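Local coordinates for T9SS C-terminal target domain-containing protein (Bacteroides cellulosilyticus, PDB 5JVK), which probably hydrolyses O-glycosidic bonds, as a family 39 glycoside hydrolase of a gut symbiont, at residues A354-L357 / A358-Y361. Residues are numbered along the deposited sequence; the frame is centred on the assembly and turned at random.
Sequences AAYL and ARTY
Tyr356 and Arg359, three residues apart on helix 350-366, run side by side and point the same way, with ring and guanidinium planes 76° apart. This is an edge-to-face arrangement in which the ring supplies the edge: Tyr356 CE1 sits 3.8 Å above one face of the guanidinium, displaced toward its rim, and Arg359 NH1 lies at the ring edge, near the ring plane, 4.0 Å from CE1. The geometry is therefore not that of a cation held over a pi face. The arginine chain runs back past Ala355 O, 3.4 Å from CD, and a bend at chi3 (64°) then turns the guanidinium over to the Tyr356 ring edge. The guanidinium is fixed further by a salt bridge from NH2 to Asp297 and a hydrogen bond from NH1 to Ile491 O, while Trp343 meets the Tyr356 ring edge-to-face. A leucine in place of Arg359 would probably leave the Asp297 carboxylate without its charged mate and the Tyr356 edge without its flat partner.

One turn on, Tyr356 O accepts two bonds from Thr360, from N at 2.9 Å and from OG1 at 2.7 Å, approaching from opposite faces of the carbonyl plane. The hydroxyl gets there because OG1 stands beside its own backbone N (chi1 -66°).

On another side of the helix, Leu357 CD2 meets the edge of the Tyr361 ring in its plane, 3.9 Å from CD2 of that ring; both side chains pack on Trp375 of strand 373-375, and Tyr361 OH hydrogen-bonds to Val373 O, adding a polar tie. Helix 350-366 connects strands 335-341 and 373-375 of the (beta/alpha)8 (TIM) barrel. Arg359 links it to the C-terminal beta domain through Ile491, between strands 484-489 and 494-498, and its buried positive charge is balanced by Asp297.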
loop_
_atom_site.group_PDB
_atom_site.type_symbol
_atom_site.label_atom_id
_atom_site.label_comp_id
_atom_site.label_asym_id
_atom_site.label_seq_id
_atom_site.Cartn_x
_atom_site.Cartn_y
_atom_site.Cartn_z
ATOM N N ALA A 354 -5.722 -9.026 -4.358
ATOM C CA ALA A 354 -5.884 -7.949 -5.329
ATOM C C ALA A 354 -7.222 -7.238 -5.153
ATOM O O ALA A 354 -7.270 -6.012 -5.049
ATOM C CB ALA A 354 -5.760 -8.496 -6.743
ATOM N N ALA A 355 -8.299 -8.017 -5.108
ATOM C CA ALA A 355 -9.646 -7.481 -4.898
ATOM C C ALA A 355 -9.737 -6.633 -3.627
ATOM O O ALA A 355 -10.291 -5.537 -3.654
ATOM C CB ALA A 355 -10.665 -8.614 -4.852
ATOM N N TYR A 356 -9.174 -7.137 -2.531
ATOM C CA TYR A 356 -9.247 -6.448 -1.238
ATOM C C TYR A 356 -8.367 -5.204 -1.175
ATOM O O TYR A 356 -8.686 -4.267 -0.442
ATOM C CB TYR A 356 -8.918 -7.402 -0.080
ATOM C CG TYR A 356 -9.842 -8.610 0.066
ATOM C CD1 TYR A 356 -11.093 -8.674 -0.571
ATOM C CD2 TYR A 356 -9.473 -9.684 0.874
ATOM C CE1 TYR A 356 -11.921 -9.777 -0.421
ATOM C CE2 TYR A 356 -10.304 -10.787 1.030
ATOM C CZ TYR A 356 -11.524 -10.827 0.378
ATOM O OH TYR A 356 -12.354 -11.917 0.525
ATOM N N LEU A 357 -7.272 -5.189 -1.937
ATOM C CA LEU A 357 -6.436 -3.991 -2.057
ATOM C C LEU A 357 -7.221 -2.846 -2.695
ATOM O O LEU A 357 -7.266 -1.748 -2.149
ATOM C CB LEU A 357 -5.172 -4.280 -2.873
ATOM C CG LEU A 357 -4.109 -3.167 -2.936
ATOM C CD1 LEU A 357 -2.716 -3.771 -3.030
ATOM C CD2 LEU A 357 -4.329 -2.189 -4.088
ATOM N N ALA A 358 -7.830 -3.111 -3.847
ATOM C CA ALA A 358 -8.633 -2.107 -4.549
ATOM C C ALA A 358 -9.794 -1.632 -3.686
ATOM O O ALA A 358 -10.052 -0.432 -3.592
ATOM C CB ALA A 358 -9.160 -2.666 -5.861
ATOM N N ARG A 359 -10.477 -2.585 -3.056
ATOM C CA ARG A 359 -11.614 -2.291 -2.187
ATOM C C ARG A 359 -11.238 -1.477 -0.949
ATOM O O ARG A 359 -12.008 -0.610 -0.528
ATOM C CB ARG A 359 -12.355 -3.586 -1.812
ATOM C CG ARG A 359 -13.293 -4.023 -2.921
ATOM C CD ARG A 359 -13.578 -5.512 -2.987
ATOM N NE ARG A 359 -14.272 -6.040 -1.818
ATOM C CZ ARG A 359 -14.793 -7.266 -1.736
ATOM N NH1 ARG A 359 -14.723 -8.120 -2.760
ATOM N NH2 ARG A 359 -15.402 -7.647 -0.619
ATOM N N THR A 360 -10.058 -1.739 -0.386
ATOM C CA THR A 360 -9.535 -0.941 0.734
ATOM C C THR A 360 -9.418 0.541 0.373
ATOM O O THR A 360 -9.912 1.398 1.105
ATOM C CB THR A 360 -8.156 -1.454 1.215
ATOM O OG1 THR A 360 -8.307 -2.760 1.773
ATOM C CG2 THR A 360 -7.543 -0.535 2.274
ATOM N N TYR A 361 -8.771 0.833 -0.750
ATOM C CA TYR A 361 -8.543 2.225 -1.153
ATOM C C TYR A 361 -9.815 2.912 -1.656
ATOM O O TYR A 361 -9.994 4.114 -1.444
ATOM C CB TYR A 361 -7.405 2.317 -2.175
ATOM C CG TYR A 361 -6.058 2.007 -1.561
ATOM C CD1 TYR A 361 -5.506 2.851 -0.602
ATOM C CD2 TYR A 361 -5.341 0.866 -1.920
ATOM C CE1 TYR A 361 -4.278 2.577 -0.025
ATOM C CE2 TYR A 361 -4.106 0.581 -1.347
ATOM C CZ TYR A 361 -3.579 1.444 -0.399
ATOM O OH TYR A 361 -2.361 1.183 0.182
#